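Protease 2A (Rhinovirus C, PDB 5X45) is a picornaviral 2A protease with a bound zinc ion, which probably cleaves the viral polyprotein at its own N-terminus as a chymotrypsin-like cysteine protease. Local coordinates at residues I50-Y60 / V129-S138; L21-I29 / D36-V44. All blocks are in the same frame, centred on the assembly; numbering follows the deposited sequence.

Interaction 1 of 2, residues I50-Y60 / V129-S138; sequences IPCCDCTAGCY and VAFTDLRPYS. With ZN (zinc ion), chain E.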
loop_
_atom_site.group_PDB
_atom_site.type_symbol
_atom_site.label_atom_id
_atom_site.label_comp_id
_atom_site.label_asym_id
_atom_site.label_seq_id
_atom_site.Cartn_x
_atom_site.Cartn_y
_atom_site.Cartn_z
ATOM N N ILE A 50 6.983 7.656 6.516
ATOM C CA ILE A 50 6.256 8.109 5.338
ATOM C C ILE A 50 6.655 9.548 5.012
ATOM O O ILE A 50 6.353 10.463 5.770
ATOM C CB ILE A 50 4.738 7.987 5.546
ATOM C CG1 ILE A 50 4.390 6.541 5.911
ATOM C CG2 ILE A 50 3.971 8.445 4.303
ATOM C CD1 ILE A 50 2.986 6.359 6.418
ATOM N N PRO A 51 7.359 9.712 3.912
ATOM C CA PRO A 51 7.926 10.988 3.514
ATOM C C PRO A 51 6.900 11.917 2.955
ATOM O O PRO A 51 5.865 11.500 2.547
ATOM C CB PRO A 51 8.916 10.601 2.428
ATOM C CG PRO A 51 8.526 9.256 1.982
ATOM C CD PRO A 51 7.621 8.643 2.951
ATOM N N CYS A 52 7.201 13.189 2.937
ATOM C CA CYS A 52 6.324 14.151 2.327
ATOM C C CYS A 52 6.936 14.564 1.041
ATOM O O CYS A 52 6.802 15.670 0.633
ATOM C CB CYS A 52 6.144 15.347 3.236
ATOM S SG CYS A 52 5.114 14.954 4.651
ATOM N N CYS A 53 7.627 13.650 0.406
ATOM C CA CYS A 53 8.208 13.918 -0.870
ATOM C C CYS A 53 7.161 13.820 -1.968
ATOM O O CYS A 53 5.975 13.666 -1.729
ATOM C CB CYS A 53 9.455 13.037 -1.125
ATOM S SG CYS A 53 9.348 11.248 -1.398
ATOM N N ASP A 54 7.654 13.946 -3.172
ATOM C CA ASP A 54 6.881 13.935 -4.414
ATOM C C ASP A 54 7.206 12.733 -5.312
ATOM O O ASP A 54 6.625 12.584 -6.390
ATOM C CB ASP A 54 7.112 15.249 -5.173
ATOM C CG ASP A 54 8.574 15.454 -5.570
ATOM O OD1 ASP A 54 9.473 15.145 -4.752
ATOM O OD2 ASP A 54 8.820 15.966 -6.685
ATOM N N CYS A 55 8.141 11.891 -4.871
ATOM C CA CYS A 55 8.611 10.751 -5.667
ATOM C C CYS A 55 7.505 9.822 -6.178
ATOM O O CYS A 55 6.475 9.631 -5.527
ATOM C CB CYS A 55 9.615 9.926 -4.864
ATOM S SG CYS A 55 11.165 10.775 -4.539
ATOM N N THR A 56 7.733 9.262 -7.364
ATOM C CA THR A 56 6.829 8.283 -7.959
ATOM C C THR A 56 7.596 7.034 -8.396
ATOM O O THR A 56 7.009 6.067 -8.874
ATOM C CB THR A 56 6.082 8.867 -9.180
ATOM O OG1 THR A 56 7.019 9.515 -10.054
ATOM C CG2 THR A 56 5.013 9.868 -8.736
ATOM N N ALA A 57 8.918 7.080 -8.257
ATOM C CA ALA A 57 9.771 5.947 -8.603
ATOM C C ALA A 57 10.494 5.399 -7.375
ATOM O O ALA A 57 10.924 6.155 -6.500
ATOM C CB ALA A 57 10.781 6.348 -9.677
ATOM N N GLY A 58 10.645 4.082 -7.327
ATOM C CA GLY A 58 11.332 3.442 -6.227
ATOM C C GLY A 58 11.401 1.940 -6.393
ATOM O O GLY A 58 11.606 1.424 -7.493
ATOM N N CYS A 59 11.232 1.231 -5.289
ATOM C CA CYS A 59 11.293 -0.217 -5.305
ATOM C C CYS A 59 10.200 -0.802 -4.431
ATOM O O CYS A 59 9.739 -0.157 -3.490
ATOM C CB CYS A 59 12.659 -0.699 -4.834
ATOM S SG CYS A 59 13.126 0.006 -3.255
ATOM N N TYR A 60 9.756 -2.010 -4.751
ATOM C CA TYR A 60 8.701 -2.609 -3.957
ATOM C C TYR A 60 8.923 -4.097 -3.704
ATOM O O TYR A 60 9.588 -4.785 -4.477
ATOM C CB TYR A 60 7.337 -2.380 -4.620
ATOM C CG TYR A 60 7.048 -3.259 -5.812
ATOM C CD1 TYR A 60 7.525 -2.933 -7.074
ATOM C CD2 TYR A 60 6.288 -4.424 -5.675
ATOM C CE1 TYR A 60 7.247 -3.737 -8.169
ATOM C CE2 TYR A 60 6.008 -5.232 -6.762
ATOM C CZ TYR A 60 6.489 -4.885 -8.007
ATOM O OH TYR A 60 6.213 -5.686 -9.092
ATOM N N VAL A 129 0.997 -3.191 -11.441
ATOM C CA VAL A 129 0.842 -3.256 -10.005
ATOM C C VAL A 129 0.344 -1.885 -9.560
ATOM O O VAL A 129 0.834 -0.854 -10.032
ATOM C CB VAL A 129 2.157 -3.660 -9.312
ATOM C CG1 VAL A 129 3.296 -2.780 -9.798
ATOM C CG2 VAL A 129 2.008 -3.610 -7.780
ATOM N N ALA A 130 -0.651 -1.885 -8.681
ATOM C CA ALA A 130 -1.263 -0.660 -8.177
ATOM C C ALA A 130 -0.978 -0.497 -6.695
ATOM O O ALA A 130 -1.194 -1.414 -5.899
ATOM C CB ALA A 130 -2.765 -0.676 -8.417
ATOM N N PHE A 131 -0.503 0.680 -6.324
ATOM C CA PHE A 131 -0.216 0.959 -4.932
ATOM C C PHE A 131 -1.166 2.042 -4.434
ATOM O O PHE A 131 -1.474 2.977 -5.178
ATOM C CB PHE A 131 1.239 1.424 -4.749
ATOM C CG PHE A 131 2.266 0.544 -5.420
ATOM C CD1 PHE A 131 2.614 0.747 -6.754
ATOM C CD2 PHE A 131 2.909 -0.466 -4.706
ATOM C CE1 PHE A 131 3.575 -0.052 -7.368
ATOM C CE2 PHE A 131 3.871 -1.266 -5.313
ATOM C CZ PHE A 131 4.205 -1.060 -6.651
ATOM N N THR A 132 -1.635 1.926 -3.194
ATOM C CA THR A 132 -2.229 3.092 -2.558
ATOM C C THR A 132 -1.098 3.992 -2.087
ATOM O O THR A 132 -0.157 3.545 -1.440
ATOM C CB THR A 132 -3.151 2.769 -1.365
ATOM O OG1 THR A 132 -2.379 2.289 -0.263
ATOM C CG2 THR A 132 -4.144 1.748 -1.743
ATOM N N ASP A 133 -1.196 5.257 -2.453
ATOM C CA ASP A 133 -0.269 6.266 -2.006
ATOM C C ASP A 133 -0.630 6.599 -0.558
ATOM O O ASP A 133 -1.752 7.022 -0.276
ATOM C CB ASP A 133 -0.359 7.499 -2.918
ATOM C CG ASP A 133 0.736 8.530 -2.648
ATOM O OD1 ASP A 133 1.361 8.509 -1.558
ATOM O OD2 ASP A 133 0.972 9.367 -3.549
ATOM N N LEU A 134 0.317 6.398 0.355
ATOM C CA LEU A 134 0.062 6.581 1.780
ATOM C C LEU A 134 0.199 8.040 2.197
ATOM O O LEU A 134 -0.295 8.436 3.253
ATOM C CB LEU A 134 1.021 5.729 2.611
ATOM C CG LEU A 134 0.872 4.231 2.393
ATOM C CD1 LEU A 134 1.952 3.510 3.170
ATOM C CD2 LEU A 134 -0.515 3.741 2.767
ATOM N N ARG A 135 0.883 8.831 1.376
ATOM C CA ARG A 135 1.161 10.228 1.712
ATOM C C ARG A 135 -0.093 11.084 1.973
ATOM O O ARG A 135 -0.111 11.852 2.941
ATOM C CB ARG A 135 2.038 10.861 0.626
ATOM C CG ARG A 135 3.453 10.292 0.621
ATOM C CD ARG A 135 4.240 10.723 -0.601
ATOM N NE ARG A 135 3.684 10.131 -1.813
ATOM C CZ ARG A 135 4.306 10.093 -2.985
ATOM N NH1 ARG A 135 5.531 10.593 -3.104
ATOM N NH2 ARG A 135 3.712 9.531 -4.032
ATOM N N PRO A 136 -1.146 10.949 1.140
ATOM C CA PRO A 136 -2.379 11.677 1.478
ATOM C C PRO A 136 -2.936 11.352 2.867
ATOM O O PRO A 136 -3.569 12.214 3.475
ATOM C CB PRO A 136 -3.370 11.207 0.407
ATOM C CG PRO A 136 -2.525 10.818 -0.746
ATOM C CD PRO A 136 -1.267 10.249 -0.157
ATOM N N TYR A 137 -2.712 10.133 3.355
ATOM C CA TYR A 137 -3.333 9.690 4.601
ATOM C C TYR A 137 -2.439 9.743 5.841
ATOM O O TYR A 137 -2.888 9.372 6.921
ATOM C CB TYR A 137 -3.859 8.261 4.431
ATOM C CG TYR A 137 -4.729 8.083 3.208
ATOM C CD1 TYR A 137 -4.165 7.803 1.967
ATOM C CD2 TYR A 137 -6.111 8.200 3.285
ATOM C CE1 TYR A 137 -4.950 7.644 0.837
ATOM C CE2 TYR A 137 -6.904 8.037 2.161
ATOM C CZ TYR A 137 -6.319 7.761 0.937
ATOM O OH TYR A 137 -7.101 7.600 -0.194
ATOM N N SER A 138 -1.197 10.201 5.709
ATOM C CA SER A 138 -0.307 10.247 6.869
ATOM C C SER A 138 -0.445 11.553 7.650
ATOM O O SER A 138 -0.634 12.619 7.066
ATOM C CB SER A 138 1.147 10.056 6.441
ATOM O OG SER A 138 1.763 11.303 6.173
HETATM ZN ZN ZN E . 11.028 10.425 -1.920
#
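The zinc-bearing loop of the 2A protease is fastened to the C-terminal end of the chain by Arg-135, whose guanidinium reaches the carbonyl of Cys-55. Arg-135 NH1 gives the better bond, 2.8 Å to Cys-55 O with an N-H...O angle of 150°, and lies in the carbonyl plane on a lone pair; NH2 of the same arginine adds a weak one to Cys-55 O at 3.1 Å. A bend at chi3 (-67°) turns the end of the arginine toward the loop, while its aliphatic part runs beside Pro-51 O. Asp-133 holds the guanidinium by its adjacent NE/NH2 edge in a side-on grip: Arg-135 NE meets the syn lone pair of Asp-133 OD1 at 2.8 Å, and NH2 completes the salt bridge to OD2. Because OD1 also accepts from the backbone N of Arg-135, an Asx turn holds the carboxylate at the end of strand 129-133. Arg-135 is thus a second-shell residue of the zinc site: Cys-53 SG binds the zinc ion at 1.9 Å, Cys-55 SG, farther from it at 2.6 Å and poorly ordered, is the second sulfur, and Cys-113 and His-115 complete the site. Further along, strands 57-62 and 129-133 belong to the six-stranded antiparallel barrel of the chymotrypsin-like fold without being neighbours in it. Their side chains meet in its interior, where the CZ/CE2 edge of Phe-131 points at one face of Tyr-60 in a T-shaped pair, with centroids 5.3 Å apart and planes at 72°. The Tyr-60 hydroxyl is hydrogen-bonded to His-101 O. At the opposite end, Ile-50 lays CG2 and CD1 against Ser-138 CB, and CD1 also approaches Leu-134 CB.

Interaction 2 of 2, residues L21-I29 / D36-V44; sequences LTNPTDETI and DLQVDSTNV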
loop_
_atom_site.group_PDB
_atom_site.type_symbol
_atom_site.label_atom_id
_atom_site.label_comp_id
_atom_site.label_asym_id
_atom_site.label_seq_id
_atom_site.Cartn_x
_atom_site.Cartn_y
_atom_site.Cartn_z
ATOM N N LEU A 21 -7.458 -7.063 5.165
ATOM C CA LEU A 21 -6.580 -7.984 5.816
ATOM C C LEU A 21 -6.649 -7.821 7.302
ATOM O O LEU A 21 -5.920 -8.441 8.021
ATOM C CB LEU A 21 -5.161 -7.710 5.368
ATOM C CG LEU A 21 -4.492 -8.630 4.380
ATOM C CD1 LEU A 21 -5.449 -9.538 3.660
ATOM C CD2 LEU A 21 -3.773 -7.783 3.382
ATOM N N THR A 22 -7.513 -6.952 7.764
ATOM C CA THR A 22 -7.627 -6.692 9.167
ATOM C C THR A 22 -9.042 -6.359 9.539
ATOM O O THR A 22 -9.952 -6.601 8.799
ATOM C CB THR A 22 -6.641 -5.615 9.587
ATOM O OG1 THR A 22 -6.658 -5.476 10.994
ATOM C CG2 THR A 22 -6.972 -4.347 8.965
ATOM N N ASN A 23 -9.220 -5.837 10.722
ATOM C CA ASN A 23 -10.546 -5.453 11.178
ATOM C C ASN A 23 -10.449 -4.224 12.056
ATOM O O ASN A 23 -9.409 -3.976 12.671
ATOM C CB ASN A 23 -11.216 -6.604 11.938
ATOM C CG ASN A 23 -11.686 -7.722 11.019
ATOM O OD1 ASN A 23 -11.097 -8.802 10.995
ATOM N ND2 ASN A 23 -12.759 -7.472 10.270
ATOM N N PRO A 24 -11.517 -3.418 12.082
ATOM C CA PRO A 24 -11.422 -2.223 12.916
ATOM C C PRO A 24 -11.325 -2.611 14.383
ATOM O O PRO A 24 -12.000 -3.539 14.834
ATOM C CB PRO A 24 -12.727 -1.479 12.619
ATOM C CG PRO A 24 -13.192 -2.034 11.299
ATOM C CD PRO A 24 -12.769 -3.465 11.311
ATOM N N THR A 25 -10.514 -1.870 15.125
ATOM C CA THR A 25 -10.273 -2.156 16.526
ATOM C C THR A 25 -10.454 -0.842 17.262
ATOM O O THR A 25 -10.866 0.148 16.663
ATOM C CB THR A 25 -8.858 -2.715 16.775
ATOM O OG1 THR A 25 -7.883 -1.682 16.564
ATOM C CG2 THR A 25 -8.565 -3.886 15.840
ATOM N N ASP A 26 -10.132 -0.807 18.548
ATOM C CA ASP A 26 -10.386 0.404 19.300
ATOM C C ASP A 26 -9.217 1.389 19.108
ATOM O O ASP A 26 -9.315 2.552 19.498
ATOM C CB ASP A 26 -10.611 0.081 20.772
ATOM C CG ASP A 26 -11.567 1.061 21.438
ATOM O OD1 ASP A 26 -11.233 2.260 21.541
ATOM O OD2 ASP A 26 -12.664 0.623 21.857
ATOM N N GLU A 27 -8.133 0.935 18.470
ATOM C CA GLU A 27 -7.006 1.818 18.153
ATOM C C GLU A 27 -7.068 2.348 16.723
ATOM O O GLU A 27 -6.160 3.053 16.284
ATOM C CB GLU A 27 -5.644 1.127 18.351
ATOM C CG GLU A 27 -5.307 0.593 19.740
ATOM C CD GLU A 27 -5.817 -0.811 20.006
ATOM O OE1 GLU A 27 -6.452 -1.417 19.116
ATOM O OE2 GLU A 27 -5.560 -1.319 21.118
ATOM N N THR A 28 -8.122 2.004 15.993
ATOM C CA THR A 28 -8.295 2.515 14.637
ATOM C C THR A 28 -8.467 4.036 14.654
ATOM O O THR A 28 -9.286 4.558 15.414
ATOM C CB THR A 28 -9.505 1.857 13.942
ATOM O OG1 THR A 28 -9.313 0.440 13.902
ATOM C CG2 THR A 28 -9.672 2.367 12.521
ATOM N N ILE A 29 -7.679 4.742 13.845
ATOM C CA ILE A 29 -7.786 6.196 13.761
ATOM C C ILE A 29 -8.173 6.641 12.343
ATOM O O ILE A 29 -8.479 7.807 12.114
ATOM C CB ILE A 29 -6.469 6.905 14.179
ATOM C CG1 ILE A 29 -5.313 6.497 13.271
ATOM C CG2 ILE A 29 -6.128 6.613 15.624
ATOM C CD1 ILE A 29 -4.018 7.200 13.612
ATOM N N ASP A 36 -8.811 1.119 0.450
ATOM C CA ASP A 36 -8.517 -0.189 1.045
ATOM C C ASP A 36 -7.483 -0.039 2.166
ATOM O O ASP A 36 -6.507 -0.797 2.254
ATOM C CB ASP A 36 -8.029 -1.174 -0.024
ATOM C CG ASP A 36 -7.934 -2.599 0.496
ATOM O OD1 ASP A 36 -8.636 -2.906 1.483
ATOM O OD2 ASP A 36 -7.156 -3.403 -0.069
ATOM N N LEU A 37 -7.718 0.930 3.041
ATOM C CA LEU A 37 -6.712 1.329 4.019
ATOM C C LEU A 37 -7.275 1.437 5.414
ATOM O O LEU A 37 -8.326 2.044 5.630
ATOM C CB LEU A 37 -6.104 2.676 3.633
ATOM C CG LEU A 37 -5.002 3.191 4.552
ATOM C CD1 LEU A 37 -3.736 2.329 4.434
ATOM C CD2 LEU A 37 -4.702 4.646 4.247
ATOM N N GLN A 38 -6.567 0.849 6.367
ATOM C CA GLN A 38 -6.900 1.015 7.772
ATOM C C GLN A 38 -5.675 1.510 8.513
ATOM O O GLN A 38 -4.576 1.009 8.293
ATOM C CB GLN A 38 -7.396 -0.288 8.391
ATOM C CG GLN A 38 -7.517 -0.195 9.909
ATOM C CD GLN A 38 -8.260 -1.357 10.540
ATOM O OE1 GLN A 38 -9.125 -1.982 9.919
ATOM N NE2 GLN A 38 -7.897 -1.676 11.776
ATOM N N VAL A 39 -5.845 2.524 9.353
ATOM C CA VAL A 39 -4.720 3.000 10.138
ATOM C C VAL A 39 -5.034 2.904 11.625
ATOM O O VAL A 39 -6.080 3.373 12.081
ATOM C CB VAL A 39 -4.340 4.443 9.801
ATOM C CG1 VAL A 39 -3.041 4.812 10.521
ATOM C CG2 VAL A 39 -4.183 4.608 8.304
ATOM N N ASP A 40 -4.117 2.294 12.374
ATOM C CA ASP A 40 -4.269 2.143 13.815
ATOM C C ASP A 40 -3.163 2.888 14.534
ATOM O O ASP A 40 -2.031 2.933 14.066
ATOM C CB ASP A 40 -4.263 0.662 14.219
ATOM C CG ASP A 40 -5.523 -0.081 13.764
ATOM O OD1 ASP A 40 -6.151 0.344 12.773
ATOM O OD2 ASP A 40 -5.896 -1.085 14.409
ATOM N N SER A 41 -3.496 3.500 15.661
ATOM C CA SER A 41 -2.477 4.086 16.515
ATOM C C SER A 41 -1.736 2.974 17.248
ATOM O O SER A 41 -2.254 1.867 17.398
ATOM C CB SER A 41 -3.098 5.046 17.513
ATOM O OG SER A 41 -3.942 4.328 18.387
ATOM N N THR A 42 -0.517 3.254 17.687
ATOM C CA THR A 42 0.231 2.268 18.448
ATOM C C THR A 42 1.171 2.884 19.476
ATOM O O THR A 42 1.780 3.930 19.256
ATOM C CB THR A 42 1.022 1.324 17.512
ATOM O OG1 THR A 42 1.674 0.315 18.300
ATOM C CG2 THR A 42 2.065 2.094 16.706
ATOM N N ASN A 43 1.261 2.205 20.611
ATOM C CA ASN A 43 2.106 2.615 21.717
ATOM C C ASN A 43 3.567 2.250 21.467
ATOM O O ASN A 43 4.469 2.848 22.054
ATOM C CB ASN A 43 1.595 2.004 23.016
ATOM C CG ASN A 43 0.563 2.888 23.690
ATOM O OD1 ASN A 43 0.489 4.087 23.412
ATOM N ND2 ASN A 43 -0.249 2.303 24.563
ATOM N N VAL A 44 3.793 1.221 20.649
ATOM C CA VAL A 44 5.158 0.782 20.338
ATOM C C VAL A 44 5.587 1.403 18.993
ATOM O O VAL A 44 4.891 1.288 17.980
ATOM C CB VAL A 44 5.286 -0.781 20.339
ATOM C CG1 VAL A 44 4.122 -1.377 21.120
ATOM C CG2 VAL A 44 5.264 -1.381 18.954
#
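Gln-38 reaches across to the loop before strand 28-32 with an almost fully extended side chain (chi1 170°), bringing its amide to the backbone carbonyl of Asn-23. Gln-38 NE2 donates to Asn-23 O at 2.9 Å; the oxygen lies in the amide plane, but the donor stands above the plane of the Asn-23 carbonyl, 57° out of it. Gln-38 NE2 also donates to Asp-40 OD1, likewise at 2.9 Å, and this pair of bonds sets which way the amide is flipped. Gln-38 OE1 is thereby turned to the Thr-22 methyl, CG2, 3.3 Å away. Gln-38, Thr-28 and Asp-40 lie on one face of the hairpin formed by strands 28-32 and 37-41, in the four-stranded N-terminal sheet. Thr-28 and Asp-40 form a non-hydrogen-bonded antiparallel pair, flanked by backbone bonds from Ile-29 N to Val-39 O (2.7 Å) and from Ser-41 N to Glu-27 O (2.8 Å). A type I turn, Thr-25 to Thr-28, leads into the strand; here Thr-28 OG1, beside its own backbone N, receives the Thr-25 N-H at 2.9 Å. The hydroxyl of Thr-25 stands between two carboxylates, with OG1 3.0 Å from Asp-40 OD2 and Glu-27 OE1 similarly near. Beyond the pair, Ile-29 CG1 packs on Val-39 CG1 at 3.9 Å.

Both segments of interaction 2 precede those of interaction 1 in sequence, and the centres of the two contacts lie about 19 Å apart. Leu-37, next to the Gln-38 of interaction 2, joins them: its CD2 is 3.6 Å from Tyr-137 CG and its CD1 3.9 Å from Leu-134 CD2. The C-terminal residues 134-138 therefore touch the N-terminal sheet through these apolar side chains and the zinc-bearing loop through Arg-135. Asp-36, just before strand 37-41, is hydrogen-bonded to Tyr-87 OH through OD1 and weakly to His-20 ND1 through OD2, the latter consistent with the Asp-His pair of a chymotrypsin-like catalytic triad. The zinc ion belongs to interaction 1 alone, bound beside the C-terminal barrel.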